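Long-range contact in methyltransferase WBDD (Escherichia coli, PDB 4AZS), which is a bifunctional kinase and methyltransferase that regulates the chain length of the O9a O antigen: residues D189-R202 with C264-L276. Residues are numbered along the deposited sequence; the frame is centred on the assembly and turned at random.
Sequences DDPRELIEQCAFYR and CKFFYYDMPHGIL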
loop_
_atom_site.group_PDB
_atom_site.type_symbol
_atom_site.label_atom_id
_atom_site.label_comp_id
_atom_site.label_asym_id
_atom_site.label_seq_id
_atom_site.Cartn_x
_atom_site.Cartn_y
_atom_site.Cartn_z
ATOM N N ASP A 189 -28.127 -9.742 -11.066
ATOM C CA ASP A 189 -29.353 -9.212 -10.547
ATOM C C ASP A 189 -30.546 -10.112 -10.846
ATOM O O ASP A 189 -31.453 -10.252 -10.052
ATOM C CB ASP A 189 -29.585 -7.840 -11.174
ATOM C CG ASP A 189 -30.280 -6.901 -10.229
ATOM O OD1 ASP A 189 -31.033 -7.406 -9.353
ATOM O OD2 ASP A 189 -30.065 -5.671 -10.352
ATOM N N ASP A 190 -30.535 -10.707 -12.026
ATOM C CA ASP A 190 -31.607 -11.575 -12.475
ATOM C C ASP A 190 -31.004 -12.709 -13.293
ATOM O O ASP A 190 -30.131 -12.465 -14.147
ATOM C CB ASP A 190 -32.514 -10.760 -13.351
ATOM C CG ASP A 190 -33.790 -11.505 -13.707
ATOM O OD1 ASP A 190 -33.779 -12.550 -14.426
ATOM O OD2 ASP A 190 -34.821 -11.030 -13.214
ATOM N N PRO A 191 -31.471 -13.939 -13.068
ATOM C CA PRO A 191 -30.875 -15.050 -13.765
ATOM C C PRO A 191 -31.002 -14.978 -15.292
ATOM O O PRO A 191 -30.201 -15.561 -16.020
ATOM C CB PRO A 191 -31.637 -16.272 -13.203
ATOM C CG PRO A 191 -32.899 -15.737 -12.673
ATOM C CD PRO A 191 -32.591 -14.355 -12.197
ATOM N N ARG A 192 -32.029 -14.302 -15.773
ATOM C CA ARG A 192 -32.168 -14.086 -17.200
ATOM C C ARG A 192 -31.008 -13.337 -17.869
ATOM O O ARG A 192 -30.803 -13.490 -19.058
ATOM C CB ARG A 192 -33.474 -13.399 -17.499
ATOM C CG ARG A 192 -34.593 -14.391 -17.415
ATOM C CD ARG A 192 -35.899 -13.665 -17.440
ATOM N NE ARG A 192 -36.067 -12.929 -16.205
ATOM C CZ ARG A 192 -37.182 -12.275 -15.877
ATOM N NH1 ARG A 192 -38.230 -12.275 -16.692
ATOM N NH2 ARG A 192 -37.251 -11.619 -14.729
ATOM N N GLU A 193 -30.215 -12.611 -17.113
ATOM C CA GLU A 193 -29.003 -11.998 -17.693
ATOM C C GLU A 193 -27.989 -13.008 -18.212
ATOM O O GLU A 193 -27.112 -12.663 -19.012
ATOM C CB GLU A 193 -28.292 -11.154 -16.668
ATOM C CG GLU A 193 -29.023 -9.869 -16.341
ATOM C CD GLU A 193 -28.372 -9.158 -15.153
ATOM O OE1 GLU A 193 -27.116 -8.999 -15.146
ATOM O OE2 GLU A 193 -29.113 -8.808 -14.212
ATOM N N LEU A 194 -28.058 -14.245 -17.739
ATOM C CA LEU A 194 -27.131 -15.238 -18.240
ATOM C C LEU A 194 -27.606 -15.810 -19.585
ATOM O O LEU A 194 -26.835 -16.526 -20.255
ATOM C CB LEU A 194 -27.008 -16.397 -17.232
ATOM C CG LEU A 194 -26.510 -16.051 -15.829
ATOM C CD1 LEU A 194 -26.502 -17.263 -14.901
ATOM C CD2 LEU A 194 -25.123 -15.468 -15.953
ATOM N N ILE A 195 -28.881 -15.593 -19.943
ATOM C CA ILE A 195 -29.451 -16.275 -21.113
ATOM C C ILE A 195 -30.118 -15.412 -22.165
ATOM O O ILE A 195 -30.456 -15.909 -23.199
ATOM C CB ILE A 195 -30.464 -17.384 -20.711
ATOM C CG1 ILE A 195 -31.542 -16.853 -19.807
ATOM C CG2 ILE A 195 -29.744 -18.561 -20.053
ATOM C CD1 ILE A 195 -32.672 -17.822 -19.594
ATOM N N GLU A 196 -30.349 -14.138 -21.871
ATOM C CA GLU A 196 -31.154 -13.283 -22.710
ATOM C C GLU A 196 -30.426 -12.976 -24.042
ATOM O O GLU A 196 -31.058 -12.616 -24.993
ATOM C CB GLU A 196 -31.504 -11.994 -21.968
ATOM C CG GLU A 196 -30.352 -11.015 -21.879
ATOM C CD GLU A 196 -30.590 -9.926 -20.835
ATOM O OE1 GLU A 196 -31.704 -9.885 -20.258
ATOM O OE2 GLU A 196 -29.656 -9.119 -20.579
ATOM N N GLN A 197 -29.114 -13.181 -24.100
ATOM C CA GLN A 197 -28.392 -13.170 -25.380
ATOM C C GLN A 197 -28.762 -14.355 -26.267
ATOM O O GLN A 197 -28.537 -14.282 -27.474
ATOM C CB GLN A 197 -26.861 -13.148 -25.196
ATOM C CG GLN A 197 -26.218 -14.477 -24.784
ATOM C CD GLN A 197 -26.562 -14.898 -23.353
ATOM O OE1 GLN A 197 -27.286 -14.167 -22.652
ATOM N NE2 GLN A 197 -26.049 -16.062 -22.903
ATOM N N CYS A 198 -29.322 -15.430 -25.702
ATOM C CA CYS A 198 -29.795 -16.550 -26.524
ATOM C C CYS A 198 -31.118 -16.193 -27.181
ATOM O O CYS A 198 -31.832 -15.311 -26.722
ATOM C CB CYS A 198 -29.918 -17.787 -25.686
ATOM S SG CYS A 198 -28.304 -18.355 -25.042
ATOM N N ALA A 199 -31.439 -16.853 -28.279
ATOM C CA ALA A 199 -32.534 -16.413 -29.124
ATOM C C ALA A 199 -33.880 -16.637 -28.508
ATOM O O ALA A 199 -34.706 -15.736 -28.464
ATOM C CB ALA A 199 -32.470 -17.145 -30.476
ATOM N N PHE A 200 -34.128 -17.867 -28.128
ATOM C CA PHE A 200 -35.395 -18.283 -27.541
ATOM C C PHE A 200 -35.225 -18.744 -26.089
ATOM O O PHE A 200 -34.370 -19.594 -25.811
ATOM C CB PHE A 200 -35.977 -19.466 -28.347
ATOM C CG PHE A 200 -37.323 -19.941 -27.840
ATOM C CD1 PHE A 200 -38.491 -19.341 -28.266
ATOM C CD2 PHE A 200 -37.417 -20.993 -26.962
ATOM C CE1 PHE A 200 -39.722 -19.773 -27.805
ATOM C CE2 PHE A 200 -38.652 -21.456 -26.512
ATOM C CZ PHE A 200 -39.798 -20.833 -26.917
ATOM N N TYR A 201 -35.996 -18.190 -25.168
ATOM C CA TYR A 201 -36.074 -18.735 -23.806
ATOM C C TYR A 201 -37.455 -18.573 -23.182
ATOM O O TYR A 201 -38.149 -17.559 -23.413
ATOM C CB TYR A 201 -34.969 -18.147 -22.866
ATOM C CG TYR A 201 -35.229 -16.730 -22.398
ATOM C CD1 TYR A 201 -35.967 -16.497 -21.279
ATOM C CD2 TYR A 201 -34.760 -15.633 -23.099
ATOM C CE1 TYR A 201 -36.240 -15.231 -20.851
ATOM C CE2 TYR A 201 -35.026 -14.314 -22.667
ATOM C CZ TYR A 201 -35.771 -14.144 -21.539
ATOM O OH TYR A 201 -36.084 -12.909 -21.023
ATOM N N ARG A 202 -37.791 -19.503 -22.275
ATOM C CA ARG A 202 -39.118 -19.567 -21.632
ATOM C C ARG A 202 -38.863 -20.137 -20.247
ATOM O O ARG A 202 -38.251 -21.211 -20.148
ATOM C CB ARG A 202 -39.965 -20.685 -22.329
ATOM C CG ARG A 202 -41.063 -20.375 -23.308
ATOM C CD ARG A 202 -41.590 -21.667 -23.972
ATOM N NE ARG A 202 -42.291 -22.435 -23.003
ATOM C CZ ARG A 202 -42.525 -23.737 -23.010
ATOM N NH1 ARG A 202 -42.135 -24.580 -23.954
ATOM N NH2 ARG A 202 -43.186 -24.193 -21.995
ATOM N N CYS A 264 -43.270 -16.411 -35.505
ATOM C CA CYS A 264 -43.713 -16.597 -34.118
ATOM C C CYS A 264 -43.407 -15.296 -33.433
ATOM O O CYS A 264 -42.245 -14.814 -33.494
ATOM C CB CYS A 264 -42.946 -17.693 -33.433
ATOM S SG CYS A 264 -43.326 -17.792 -31.665
ATOM N N LYS A 265 -44.437 -14.698 -32.841
ATOM C CA LYS A 265 -44.312 -13.449 -32.088
ATOM C C LYS A 265 -44.292 -13.873 -30.650
ATOM O O LYS A 265 -45.253 -14.499 -30.192
ATOM C CB LYS A 265 -45.535 -12.558 -32.230
ATOM C CG LYS A 265 -45.635 -11.728 -33.479
ATOM C CD LYS A 265 -46.746 -10.656 -33.377
ATOM C CE LYS A 265 -47.333 -10.330 -34.756
ATOM N NZ LYS A 265 -48.080 -9.048 -34.928
ATOM N N PHE A 266 -43.266 -13.497 -29.919
ATOM C CA PHE A 266 -43.136 -13.923 -28.532
ATOM C C PHE A 266 -43.016 -12.683 -27.661
ATOM O O PHE A 266 -42.026 -11.964 -27.768
ATOM C CB PHE A 266 -41.887 -14.813 -28.357
ATOM C CG PHE A 266 -41.943 -15.716 -27.158
ATOM C CD1 PHE A 266 -41.525 -15.290 -25.930
ATOM C CD2 PHE A 266 -42.431 -16.986 -27.273
ATOM C CE1 PHE A 266 -41.594 -16.121 -24.821
ATOM C CE2 PHE A 266 -42.500 -17.827 -26.199
ATOM C CZ PHE A 266 -42.072 -17.413 -24.957
ATOM N N PHE A 267 -44.021 -12.428 -26.825
ATOM C CA PHE A 267 -44.043 -11.271 -25.912
ATOM C C PHE A 267 -43.781 -11.671 -24.455
ATOM O O PHE A 267 -44.436 -12.548 -23.922
ATOM C CB PHE A 267 -45.408 -10.602 -25.961
ATOM C CG PHE A 267 -45.681 -9.799 -27.217
ATOM C CD1 PHE A 267 -44.854 -9.876 -28.354
ATOM C CD2 PHE A 267 -46.797 -8.956 -27.266
ATOM C CE1 PHE A 267 -45.141 -9.135 -29.495
ATOM C CE2 PHE A 267 -47.081 -8.222 -28.404
ATOM C CZ PHE A 267 -46.260 -8.313 -29.523
ATOM N N TYR A 268 -42.827 -11.013 -23.815
ATOM C CA TYR A 268 -42.602 -11.161 -22.409
ATOM C C TYR A 268 -43.507 -10.167 -21.683
ATOM O O TYR A 268 -43.560 -8.991 -22.024
ATOM C CB TYR A 268 -41.131 -10.922 -22.103
ATOM C CG TYR A 268 -40.279 -12.025 -22.668
ATOM C CD1 TYR A 268 -40.238 -13.269 -22.061
ATOM C CD2 TYR A 268 -39.549 -11.849 -23.830
ATOM C CE1 TYR A 268 -39.454 -14.296 -22.576
ATOM C CE2 TYR A 268 -38.757 -12.873 -24.355
ATOM C CZ TYR A 268 -38.705 -14.092 -23.711
ATOM O OH TYR A 268 -37.969 -15.137 -24.242
ATOM N N TYR A 269 -44.279 -10.678 -20.733
ATOM C CA TYR A 269 -45.055 -9.869 -19.803
ATOM C C TYR A 269 -44.192 -9.621 -18.562
ATOM O O TYR A 269 -44.286 -8.599 -17.917
ATOM C CB TYR A 269 -46.296 -10.648 -19.389
ATOM C CG TYR A 269 -47.149 -11.119 -20.491
ATOM C CD1 TYR A 269 -47.139 -10.486 -21.705
ATOM C CD2 TYR A 269 -48.020 -12.200 -20.321
ATOM C CE1 TYR A 269 -47.937 -10.907 -22.730
ATOM C CE2 TYR A 269 -48.860 -12.610 -21.362
ATOM C CZ TYR A 269 -48.807 -11.957 -22.553
ATOM O OH TYR A 269 -49.593 -12.305 -23.628
ATOM N N ASP A 270 -43.391 -10.625 -18.211
ATOM C CA ASP A 270 -42.506 -10.608 -17.037
ATOM C C ASP A 270 -41.101 -10.411 -17.632
ATOM O O ASP A 270 -40.645 -11.265 -18.459
ATOM C CB ASP A 270 -42.652 -11.966 -16.339
ATOM C CG ASP A 270 -41.658 -12.196 -15.193
ATOM O OD1 ASP A 270 -40.665 -11.423 -15.074
ATOM O OD2 ASP A 270 -41.922 -13.171 -14.422
ATOM N N MET A 271 -40.475 -9.274 -17.303
ATOM C CA MET A 271 -39.127 -8.928 -17.803
ATOM C C MET A 271 -38.204 -8.640 -16.637
ATOM O O MET A 271 -38.689 -8.289 -15.585
ATOM C CB MET A 271 -39.171 -7.716 -18.706
ATOM C CG MET A 271 -39.598 -8.039 -20.131
ATOM S SD MET A 271 -38.354 -8.901 -21.145
ATOM C CE MET A 271 -37.318 -7.518 -21.614
ATOM N N PRO A 272 -36.866 -8.786 -16.822
ATOM C CA PRO A 272 -35.985 -8.484 -15.698
ATOM C C PRO A 272 -35.831 -6.993 -15.465
ATOM O O PRO A 272 -36.254 -6.192 -16.295
ATOM C CB PRO A 272 -34.637 -9.091 -16.121
ATOM C CG PRO A 272 -34.668 -9.141 -17.612
ATOM C CD PRO A 272 -36.120 -9.361 -17.969
ATOM N N HIS A 273 -35.238 -6.648 -14.322
ATOM C CA HIS A 273 -34.738 -5.289 -14.049
ATOM C C HIS A 273 -35.866 -4.307 -14.008
ATOM O O HIS A 273 -36.956 -4.637 -13.561
ATOM C CB HIS A 273 -33.656 -4.901 -15.066
ATOM C CG HIS A 273 -32.596 -5.969 -15.248
ATOM N ND1 HIS A 273 -32.473 -6.699 -16.391
ATOM C CD2 HIS A 273 -31.622 -6.447 -14.364
ATOM C CE1 HIS A 273 -31.458 -7.572 -16.248
ATOM N NE2 HIS A 273 -30.942 -7.415 -15.002
ATOM N N GLY A 274 -35.637 -3.093 -14.473
ATOM C CA GLY A 274 -36.693 -2.098 -14.454
ATOM C C GLY A 274 -37.676 -2.384 -15.557
ATOM O O GLY A 274 -38.824 -1.968 -15.493
ATOM N N ILE A 275 -37.235 -3.184 -16.523
ATOM C CA ILE A 275 -37.545 -2.940 -17.931
ATOM C C ILE A 275 -39.007 -2.561 -18.230
ATOM O O ILE A 275 -39.249 -1.543 -18.874
ATOM C CB ILE A 275 -37.023 -4.086 -18.825
ATOM C CG1 ILE A 275 -35.492 -4.206 -18.674
ATOM C CG2 ILE A 275 -37.378 -3.839 -20.285
ATOM C CD1 ILE A 275 -34.908 -5.544 -19.113
ATOM N N LEU A 276 -39.968 -3.357 -17.770
ATOM C CA LEU A 276 -41.384 -3.038 -17.973
ATOM C C LEU A 276 -42.022 -2.534 -16.688
ATOM O O LEU A 276 -41.992 -3.207 -15.675
ATOM C CB LEU A 276 -42.177 -4.258 -18.465
ATOM C CG LEU A 276 -41.770 -4.946 -19.792
ATOM C CD1 LEU A 276 -42.701 -6.096 -20.147
ATOM C CD2 LEU A 276 -41.716 -3.952 -20.936
HETATM O O HOH W 1 -35.208 -8.735 -12.117
HETATM O O HOH W 2 -38.435 -12.691 -19.262
HETATM O O HOH W 3 -38.182 -16.564 -26.514
#
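Phe266 opens the interface between two domains of one chain by offering its ring face to the edge of Phe200. The centroids lie 5.3 Å apart, a T-shaped pair, while CG of Arg202 touches CZ of Phe266 at 3.5 Å. Two residues on, Tyr268 forms an offset stack with Tyr201, the planes only 19° apart. Its hydroxyl lies over the centre of the Tyr201 ring and donates to Tyr201 O, 2.6 Å from Tyr268 OH, in the carbonyl plane and on a lone pair. A chi1 of 76° puts CG of Tyr201 between backbone N and carbonyl carbon, folding the ring back beside its own carbonyl, so that one hydroxyl can meet both. A water links the same hydroxyl to Tyr201 N.

Asp270 OD1 accepts a hydrogen bond of 3.0 Å from Arg192 NH1, arriving well above the carboxylate plane, whereas OD2 is held by Ser23 of the second subunit. Arg192 uses its NE and NH2 edge to grip Asp190 side-on, NE to OD1 and NH2 to OD2. In this salt-bridge network two carboxylates hold the guanidinium in place, and its charge probably offsets theirs in part. A second water joins Arg192 NH1, Tyr201 OH and Asp270 O. Pro272 lies over one face of the guanidinium and packs its CB against the Asp190 carboxylate. His273, poorly ordered, points NE2 at Glu193 OE2; the modelled 2.4 Å between them is doubtful.

What results is a domain-domain interface without backbone-backbone hydrogen bonds, joined by side chains, waters and a tyrosine hydroxyl on a backbone carbonyl. The loop after 268 faces the 3-10 turn through the ionic group; through the aromatics, strand 262-268 of an antiparallel sheet, consistent with a kinase N-lobe, faces edge strand 200-207 of a sheet with class I (Rossmann-like) methyltransferase strand order.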